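Local atomic coordinates of Lpg0393 helical bundle domain-containing protein (Legionella pneumophila subsp. pneumophila str. Philadelphia 1, PDB entry 4R0G), a protein that acts as a guanine-nucleotide exchange factor for the small GTPases Rab5, Rab21 and Rab22, probably through its VPS9-like domain. Residues I66-V70 against A157-F162; Y178-E183 against R196-V201; R202-L207 against E220-Y224. All blocks are in the same frame, centred on the assembly; numbering follows the deposited sequence.

Contact 1 (I66-V70 against A157-F162); sequences ILYAV and AVSKAF
Val158 lodges among Ile66, Ala69 and Val70, at a steep helix-helix crossing that joins helix 58-71, within the VPS9-like part of this all-helical protein, to the beginning of the long helix 155-183. The two short axes approach to 9.0 Å and cross at -66°, and alanine, valine and isoleucine side chains make most of the interface. The two methyls of Val158 divide the work. CG2, anti to the carbonyl carbon, sits against two residues of the partner, 3.9 Å from CG2 of Ile66 and 4.1 Å from CB of Ala69. CG1, anti to the backbone N (chi1 175°), meets CG2 of Val70 at 3.8 Å, and the two valines pass side by side, pointing opposite ways, rather than meeting head-on. Ile66 lies across the first turn of 157-162: its CG2 rests on the backbone around the Ala157 carbonyl and the Val158 CA, while CD1, at the end of the longer branch, extends to the methyl of Ala157. Val70 is forked in the same manner, its CG2 covering both Val158 and, 3.9 Å away, CB of Ala161. The apolar surface continues beyond the two segments. Tyr17 of helix 17-20 touches both Ile66 and Ala161, Val150 of helix 132-151 packs on Ala69, and Val158 also meets Leu181 of the second subunit. Every touch between the segments is van der Waals, without polar pairing. At the far end the Phe162 ring presents its edge to Val70, whose CG1 lies near the ring plane, 4.3 Å from CD1 of Phe162.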
loop_
_atom_site.group_PDB
_atom_site.type_symbol
_atom_site.label_atom_id
_atom_site.label_comp_id
_atom_site.label_asym_id
_atom_site.label_seq_id
_atom_site.Cartn_x
_atom_site.Cartn_y
_atom_site.Cartn_z
ATOM N N ILE A 66 2.113 11.382 15.301
ATOM C CA ILE A 66 0.966 10.485 15.194
ATOM C C ILE A 66 0.727 10.160 13.717
ATOM O O ILE A 66 0.729 8.979 13.322
ATOM C CB ILE A 66 -0.303 11.083 15.806
ATOM C CG1 ILE A 66 -0.054 11.512 17.250
ATOM C CG2 ILE A 66 -1.397 10.082 15.790
ATOM C CD1 ILE A 66 -1.014 12.588 17.718
ATOM N N LEU A 67 0.592 11.211 12.901
ATOM C CA LEU A 67 0.349 11.050 11.475
ATOM C C LEU A 67 1.346 10.066 10.852
ATOM O O LEU A 67 0.961 9.127 10.171
ATOM C CB LEU A 67 0.416 12.409 10.777
ATOM C CG LEU A 67 -0.485 12.656 9.547
ATOM C CD1 LEU A 67 0.174 13.622 8.572
ATOM C CD2 LEU A 67 -0.878 11.389 8.814
ATOM N N TYR A 68 2.625 10.266 11.125
ATOM C CA TYR A 68 3.671 9.402 10.598
ATOM C C TYR A 68 3.518 7.963 11.050
ATOM O O TYR A 68 3.598 7.031 10.246
ATOM C CB TYR A 68 5.029 9.890 11.077
ATOM C CG TYR A 68 6.104 9.597 10.085
ATOM C CD1 TYR A 68 6.420 10.523 9.108
ATOM C CD2 TYR A 68 6.795 8.383 10.101
ATOM C CE1 TYR A 68 7.415 10.260 8.177
ATOM C CE2 TYR A 68 7.786 8.105 9.163
ATOM C CZ TYR A 68 8.092 9.053 8.210
ATOM O OH TYR A 68 9.068 8.822 7.278
ATOM N N ALA A 69 3.341 7.779 12.353
ATOM C CA ALA A 69 3.150 6.447 12.909
ATOM C C ALA A 69 2.066 5.728 12.113
ATOM O O ALA A 69 2.169 4.536 11.824
ATOM C CB ALA A 69 2.749 6.545 14.370
ATOM N N VAL A 70 1.028 6.474 11.750
ATOM C CA VAL A 70 -0.027 5.935 10.914
ATOM C C VAL A 70 0.518 5.560 9.534
ATOM O O VAL A 70 0.218 4.511 9.014
ATOM C CB VAL A 70 -1.189 6.917 10.756
ATOM C CG1 VAL A 70 -2.216 6.322 9.818
ATOM C CG2 VAL A 70 -1.814 7.277 12.128
ATOM N N ALA A 157 -4.320 7.345 20.162
ATOM C CA ALA A 157 -4.445 8.471 19.225
ATOM C C ALA A 157 -4.179 8.086 17.785
ATOM O O ALA A 157 -4.751 8.683 16.857
ATOM C CB ALA A 157 -3.514 9.574 19.607
ATOM N N VAL A 158 -3.260 7.128 17.624
ATOM C CA VAL A 158 -2.833 6.617 16.331
ATOM C C VAL A 158 -3.936 5.773 15.758
ATOM O O VAL A 158 -4.342 5.964 14.620
ATOM C CB VAL A 158 -1.597 5.721 16.475
ATOM C CG1 VAL A 158 -1.248 5.095 15.148
ATOM C CG2 VAL A 158 -0.431 6.525 17.035
ATOM N N SER A 159 -4.413 4.827 16.563
ATOM C CA SER A 159 -5.520 3.959 16.191
ATOM C C SER A 159 -6.769 4.742 15.784
ATOM O O SER A 159 -7.501 4.324 14.889
ATOM C CB SER A 159 -5.863 3.029 17.336
ATOM O OG SER A 159 -6.950 2.204 16.969
ATOM N N LYS A 160 -7.004 5.881 16.422
ATOM C CA LYS A 160 -8.135 6.716 16.054
ATOM C C LYS A 160 -7.909 7.430 14.733
ATOM O O LYS A 160 -8.829 7.537 13.932
ATOM C CB LYS A 160 -8.503 7.714 17.173
ATOM C CG LYS A 160 -9.151 7.028 18.364
ATOM C CD LYS A 160 -9.426 7.930 19.589
ATOM C CE LYS A 160 -9.716 7.018 20.815
ATOM N NZ LYS A 160 -10.332 7.636 22.027
ATOM N N ALA A 161 -6.695 7.921 14.503
ATOM C CA ALA A 161 -6.409 8.621 13.256
ATOM C C ALA A 161 -6.557 7.642 12.128
ATOM O O ALA A 161 -7.131 7.951 11.082
ATOM C CB ALA A 161 -5.031 9.174 13.258
ATOM N N PHE A 162 -6.052 6.445 12.374
ATOM C CA PHE A 162 -6.071 5.406 11.388
ATOM C C PHE A 162 -7.469 5.137 10.842
ATOM O O PHE A 162 -7.711 5.220 9.621
ATOM C CB PHE A 162 -5.530 4.125 11.986
ATOM C CG PHE A 162 -5.582 2.966 11.036
ATOM C CD1 PHE A 162 -4.942 3.033 9.801
ATOM C CD2 PHE A 162 -6.283 1.808 11.358
ATOM C CE1 PHE A 162 -4.995 1.948 8.907
ATOM C CE2 PHE A 162 -6.335 0.722 10.463
ATOM C CZ PHE A 162 -5.693 0.797 9.249
#

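Contact 2 (Y178-E183 against R196-V201); sequences YLSLLE and RISLVV
Helices 155-183 and 193-208 run almost antiparallel here, the axes of 178-183 and 196-201 approaching to 9.7 Å at 163°, with Leu179 opposite Val200 and Leu182 opposite Ile197. They form a helical hairpin of the helical bundle domain, and its seam is filled mainly by aliphatic side chains, with a tyrosine ring and an arginine on one flank. Val200 points into the opposing helix and meets Tyr178, Leu179 and Leu182. Its CG2 sits over one face of the Tyr178 ring, a CH-pi contact 4.1 Å from the centroid and displaced toward the rim, while its CG1 lies 3.9 Å from CB of Leu179. With CG of Tyr178 anti to the backbone N (chi1 179°) the ring is carried toward the partner helix, and chi2 of 9° turns its face to the methyl. Beyond the ring, OH of Tyr178 is hydrogen-bonded to Glu237 of helix 235-244, and Phe240 of the same helix meets the ring with nearly parallel planes. Leu179 also reaches along the seam toward the exposed side, its CD2 coming 3.6 Å from CG2 of Val201. One turn on, Leu182 sets CD1 against the junction of Arg196 and Ile197, touching the Arg196 backbone and coming 3.5 Å from CG1 of Ile197; its other methyl, CD2, lies at the edge of the Arg196 guanidinium. The buried guanidinium has polar partners outside the two segments, which would offset its charge: NH1 forms salt bridges with Glu237 and Asp190, and NH2 donates to the carbonyl of Met231. Glu183 closes the exposed end of the seam with the aliphatic part of its chain, which meets Ile197 at about a right angle, CG of Glu183 lying 3.7 Å from CD1 of Ile197.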
loop_
_atom_site.group_PDB
_atom_site.type_symbol
_atom_site.label_atom_id
_atom_site.label_comp_id
_atom_site.label_asym_id
_atom_site.label_seq_id
_atom_site.Cartn_x
_atom_site.Cartn_y
_atom_site.Cartn_z
ATOM N N TYR A 178 -10.933 0.236 -9.710
ATOM C CA TYR A 178 -12.108 0.032 -10.536
ATOM C C TYR A 178 -11.856 0.724 -11.857
ATOM O O TYR A 178 -11.989 0.117 -12.913
ATOM C CB TYR A 178 -13.317 0.639 -9.841
ATOM C CG TYR A 178 -14.646 0.534 -10.568
ATOM C CD1 TYR A 178 -14.796 -0.241 -11.713
ATOM C CD2 TYR A 178 -15.756 1.220 -10.091
ATOM C CE1 TYR A 178 -16.018 -0.318 -12.368
ATOM C CE2 TYR A 178 -16.977 1.148 -10.733
ATOM C CZ TYR A 178 -17.106 0.382 -11.869
ATOM O OH TYR A 178 -18.330 0.316 -12.493
ATOM N N LEU A 179 -11.458 1.989 -11.789
ATOM C CA LEU A 179 -11.255 2.788 -12.989
ATOM C C LEU A 179 -10.370 2.110 -14.027
ATOM O O LEU A 179 -10.810 1.888 -15.151
ATOM C CB LEU A 179 -10.662 4.145 -12.634
ATOM C CG LEU A 179 -10.613 5.145 -13.804
ATOM C CD1 LEU A 179 -11.757 4.898 -14.801
ATOM C CD2 LEU A 179 -10.632 6.601 -13.293
ATOM N N SER A 180 -9.146 1.750 -13.656
ATOM C CA SER A 180 -8.221 1.179 -14.643
ATOM C C SER A 180 -8.708 -0.151 -15.196
ATOM O O SER A 180 -8.470 -0.448 -16.366
ATOM C CB SER A 180 -6.776 1.062 -14.111
ATOM O OG SER A 180 -6.749 0.454 -12.843
ATOM N N LEU A 181 -9.368 -0.951 -14.358
ATOM C CA LEU A 181 -9.915 -2.223 -14.818
ATOM C C LEU A 181 -11.038 -2.024 -15.868
ATOM O O LEU A 181 -11.097 -2.738 -16.871
ATOM C CB LEU A 181 -10.387 -3.093 -13.641
ATOM C CG LEU A 181 -9.369 -3.831 -12.755
ATOM C CD1 LEU A 181 -10.070 -4.721 -11.739
ATOM C CD2 LEU A 181 -8.382 -4.670 -13.563
ATOM N N LEU A 182 -11.908 -1.041 -15.641
ATOM C CA LEU A 182 -12.979 -0.723 -16.571
ATOM C C LEU A 182 -12.385 -0.285 -17.913
ATOM O O LEU A 182 -12.819 -0.758 -18.963
ATOM C CB LEU A 182 -13.862 0.394 -15.998
ATOM C CG LEU A 182 -15.372 0.375 -16.238
ATOM C CD1 LEU A 182 -15.924 1.783 -16.145
ATOM C CD2 LEU A 182 -15.715 -0.241 -17.575
ATOM N N GLU A 183 -11.393 0.612 -17.862
ATOM C CA GLU A 183 -10.668 1.084 -19.045
ATOM C C GLU A 183 -10.020 -0.069 -19.812
ATOM O O GLU A 183 -10.044 -0.087 -21.033
ATOM C CB GLU A 183 -9.638 2.149 -18.652
ATOM C CG GLU A 183 -10.301 3.465 -18.179
ATOM C CD GLU A 183 -9.320 4.593 -17.809
ATOM O OE1 GLU A 183 -8.304 4.334 -17.103
ATOM O OE2 GLU A 183 -9.584 5.756 -18.208
ATOM N N ARG A 196 -19.826 4.946 -18.624
ATOM C CA ARG A 196 -19.597 4.382 -17.296
ATOM C C ARG A 196 -18.202 4.729 -16.779
ATOM O O ARG A 196 -18.001 4.976 -15.590
ATOM C CB ARG A 196 -19.789 2.870 -17.345
ATOM C CG ARG A 196 -20.499 2.303 -16.146
ATOM C CD ARG A 196 -21.103 0.976 -16.468
ATOM N NE ARG A 196 -20.152 0.143 -17.183
ATOM C CZ ARG A 196 -20.509 -0.755 -18.084
ATOM N NH1 ARG A 196 -19.597 -1.491 -18.701
ATOM N NH2 ARG A 196 -21.791 -0.914 -18.363
ATOM N N ILE A 197 -17.229 4.739 -17.681
ATOM C CA ILE A 197 -15.901 5.229 -17.331
ATOM C C ILE A 197 -15.986 6.680 -16.889
ATOM O O ILE A 197 -15.470 7.044 -15.822
ATOM C CB ILE A 197 -14.927 5.127 -18.503
ATOM C CG1 ILE A 197 -14.438 3.704 -18.650
ATOM C CG2 ILE A 197 -13.719 6.013 -18.265
ATOM C CD1 ILE A 197 -13.578 3.543 -19.808
ATOM N N SER A 198 -16.650 7.492 -17.712
ATOM C CA SER A 198 -16.863 8.897 -17.402
ATOM C C SER A 198 -17.435 9.111 -16.002
ATOM O O SER A 198 -17.105 10.088 -15.328
ATOM C CB SER A 198 -17.786 9.529 -18.440
ATOM O OG SER A 198 -18.028 10.889 -18.118
ATOM N N LEU A 199 -18.286 8.189 -15.566
ATOM C CA LEU A 199 -18.870 8.259 -14.231
ATOM C C LEU A 199 -17.851 7.970 -13.135
ATOM O O LEU A 199 -17.859 8.628 -12.117
ATOM C CB LEU A 199 -20.030 7.286 -14.108
ATOM C CG LEU A 199 -21.379 7.759 -14.619
ATOM C CD1 LEU A 199 -22.274 6.563 -14.884
ATOM C CD2 LEU A 199 -21.992 8.643 -13.585
ATOM N N VAL A 200 -16.975 6.994 -13.349
ATOM C CA VAL A 200 -16.003 6.613 -12.329
ATOM C C VAL A 200 -14.960 7.711 -12.139
ATOM O O VAL A 200 -14.569 8.047 -11.011
ATOM C CB VAL A 200 -15.317 5.267 -12.671
ATOM C CG1 VAL A 200 -14.310 4.907 -11.605
ATOM C CG2 VAL A 200 -16.356 4.165 -12.801
ATOM N N VAL A 201 -14.528 8.273 -13.258
ATOM C CA VAL A 201 -13.579 9.375 -13.261
ATOM C C VAL A 201 -14.091 10.547 -12.437
ATOM O O VAL A 201 -13.349 11.157 -11.658
ATOM C CB VAL A 201 -13.293 9.824 -14.704
ATOM C CG1 VAL A 201 -12.420 11.043 -14.701
ATOM C CG2 VAL A 201 -12.641 8.689 -15.462
#

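Contact 3 (R202-L207 against E220-Y224); sequences RLAKYL and EIAVY
A second antiparallel hairpin of the helical bundle domain pairs helix 193-208 with helix 215-229, and Tyr224 has the largest share of this contact, its ring lying flat against the backbone and side chain of Leu203. The axes of 202-207 and 220-224 are 10.4 Å apart and run at 174°, a spacing that gives room for aromatic rings between the helices. CA of Leu203 stands over the centre of the Tyr224 ring, and CB of Leu203 makes a CH-pi contact over the same ring, 4.0 Å from the centroid. CD1 of the leucine continues along the ring to CD2 of Tyr224, at 3.6 Å. With CG of Tyr224 anti to the carbonyl carbon (chi1 -79°), the ring reaches across to the partner helix, and its OH ends 3.5 Å from CB of Arg202. The Arg202 chain bends at chi3 and brings one face of its guanidinium to CE1 of Tyr224; the two planes stand 65° apart, so the groups are far from a parallel stack. On the other flank Tyr206 gives a ring face to Glu220, whose CB lies 3.9 Å from the centroid, while CG sits near the rim atoms CE1 and CZ of Tyr206. Deeper in, Leu203 and Leu207 meet Ile221 more loosely, with Leu171 and Ile175 of helix 155-183 packing against this layer from the bundle side. Lys227, one turn after Tyr224, adds a cation-pi contact to that ring. The segments share no hydrogen bond, and the charged ends of Arg202 and Glu220 are not in contact; cohesion therefore rests on CH-pi and van der Waals contact, with the aliphatic parts of charged residues serving as apolar surface.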
loop_
_atom_site.group_PDB
_atom_site.type_symbol
_atom_site.label_atom_id
_atom_site.label_comp_id
_atom_site.label_asym_id
_atom_site.label_seq_id
_atom_site.Cartn_x
_atom_site.Cartn_y
_atom_site.Cartn_z
ATOM N N ARG A 202 -15.367 10.855 -12.600
ATOM C CA ARG A 202 -15.931 11.996 -11.909
ATOM C C ARG A 202 -16.101 11.668 -10.446
ATOM O O ARG A 202 -15.868 12.504 -9.596
ATOM C CB ARG A 202 -17.248 12.438 -12.559
ATOM C CG ARG A 202 -17.023 13.080 -13.910
ATOM C CD ARG A 202 -18.198 12.896 -14.817
ATOM N NE ARG A 202 -19.436 13.203 -14.120
ATOM C CZ ARG A 202 -20.591 12.603 -14.375
ATOM N NH1 ARG A 202 -20.645 11.674 -15.326
ATOM N NH2 ARG A 202 -21.671 12.935 -13.672
ATOM N N LEU A 203 -16.505 10.440 -10.159
ATOM C CA LEU A 203 -16.545 9.952 -8.790
ATOM C C LEU A 203 -15.149 10.046 -8.150
ATOM O O LEU A 203 -15.003 10.554 -7.039
ATOM C CB LEU A 203 -17.076 8.521 -8.741
ATOM C CG LEU A 203 -16.928 7.839 -7.374
ATOM C CD1 LEU A 203 -17.900 8.405 -6.350
ATOM C CD2 LEU A 203 -17.054 6.284 -7.510
ATOM N N ALA A 204 -14.134 9.578 -8.871
ATOM C CA ALA A 204 -12.759 9.694 -8.409
ATOM C C ALA A 204 -12.412 11.161 -8.105
ATOM O O ALA A 204 -11.834 11.473 -7.043
ATOM C CB ALA A 204 -11.834 9.143 -9.430
ATOM N N LYS A 205 -12.785 12.045 -9.039
ATOM C CA LYS A 205 -12.556 13.484 -8.899
ATOM C C LYS A 205 -13.309 14.079 -7.705
ATOM O O LYS A 205 -12.759 14.910 -6.973
ATOM C CB LYS A 205 -12.903 14.236 -10.193
ATOM N N TYR A 206 -14.569 13.686 -7.515
ATOM C CA TYR A 206 -15.355 14.236 -6.412
ATOM C C TYR A 206 -14.705 13.826 -5.091
ATOM O O TYR A 206 -14.523 14.633 -4.184
ATOM C CB TYR A 206 -16.834 13.790 -6.459
ATOM C CG TYR A 206 -17.546 14.084 -5.154
ATOM C CD1 TYR A 206 -18.086 15.339 -4.900
ATOM C CD2 TYR A 206 -17.646 13.118 -4.150
ATOM C CE1 TYR A 206 -18.721 15.626 -3.681
ATOM C CE2 TYR A 206 -18.277 13.405 -2.921
ATOM C CZ TYR A 206 -18.810 14.655 -2.700
ATOM O OH TYR A 206 -19.435 14.932 -1.499
ATOM N N LEU A 207 -14.345 12.558 -5.003
ATOM C CA LEU A 207 -13.802 12.028 -3.779
ATOM C C LEU A 207 -12.411 12.579 -3.483
ATOM O O LEU A 207 -11.949 12.515 -2.354
ATOM C CB LEU A 207 -13.738 10.510 -3.859
ATOM C CG LEU A 207 -14.436 9.647 -2.812
ATOM C CD1 LEU A 207 -13.803 8.295 -2.883
ATOM C CD2 LEU A 207 -14.264 10.178 -1.415
ATOM N N GLU A 220 -23.469 11.770 -2.334
ATOM C CA GLU A 220 -22.934 11.886 -3.718
ATOM C C GLU A 220 -22.451 10.537 -4.248
ATOM O O GLU A 220 -22.822 10.138 -5.358
ATOM C CB GLU A 220 -21.813 12.927 -3.868
ATOM C CG GLU A 220 -22.230 14.299 -4.435
ATOM C CD GLU A 220 -22.811 14.285 -5.872
ATOM O OE1 GLU A 220 -22.035 14.108 -6.832
ATOM O OE2 GLU A 220 -24.041 14.495 -6.051
ATOM N N ILE A 221 -21.633 9.842 -3.446
ATOM C CA ILE A 221 -21.154 8.519 -3.803
ATOM C C ILE A 221 -22.314 7.636 -4.253
ATOM O O ILE A 221 -22.269 7.009 -5.322
ATOM C CB ILE A 221 -20.424 7.846 -2.635
ATOM C CG1 ILE A 221 -19.183 8.655 -2.286
ATOM C CG2 ILE A 221 -20.043 6.409 -3.004
ATOM C CD1 ILE A 221 -18.157 7.917 -1.487
ATOM N N ALA A 222 -23.361 7.601 -3.438
ATOM C CA ALA A 222 -24.566 6.872 -3.788
ATOM C C ALA A 222 -25.140 7.320 -5.148
ATOM O O ALA A 222 -25.589 6.485 -5.924
ATOM C CB ALA A 222 -25.580 7.003 -2.700
ATOM N N VAL A 223 -25.097 8.614 -5.458
ATOM C CA VAL A 223 -25.646 9.094 -6.732
ATOM C C VAL A 223 -24.863 8.526 -7.934
ATOM O O VAL A 223 -25.464 8.105 -8.950
ATOM C CB VAL A 223 -25.720 10.658 -6.832
ATOM C CG1 VAL A 223 -26.346 11.050 -8.144
ATOM C CG2 VAL A 223 -26.511 11.242 -5.708
ATOM N N TYR A 224 -23.531 8.515 -7.806
ATOM C CA TYR A 224 -22.670 7.914 -8.814
ATOM C C TYR A 224 -22.909 6.418 -8.907
ATOM O O TYR A 224 -23.121 5.875 -10.001
ATOM C CB TYR A 224 -21.185 8.178 -8.516
ATOM C CG TYR A 224 -20.712 9.571 -8.901
ATOM C CD1 TYR A 224 -20.603 9.937 -10.223
ATOM C CD2 TYR A 224 -20.359 10.503 -7.938
ATOM C CE1 TYR A 224 -20.175 11.199 -10.588
ATOM C CE2 TYR A 224 -19.926 11.764 -8.288
ATOM C CZ TYR A 224 -19.832 12.109 -9.623
ATOM O OH TYR A 224 -19.412 13.369 -10.016
#

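Overall arrangement
From the N terminus, helix 58-71 supplies the first half of contact 1, and the chain then passes through helices 80-101, 116-126 and 132-151 before the beginning of helix 155-183 closes this long loop of 86 residues. The same helix leads away to contact 2, whose centre is 31 Å from that of contact 1, and thus connects the VPS9-like part to the helical bundle. Contacts 2 and 3 each close a short loop of 12 residues and share helix 193-208, forming consecutive up-and-down hairpins. All three contacts follow in series, none nested or crossed. Contacts 2 and 3 touch where the Leu199 carbonyl packs on Tyr224.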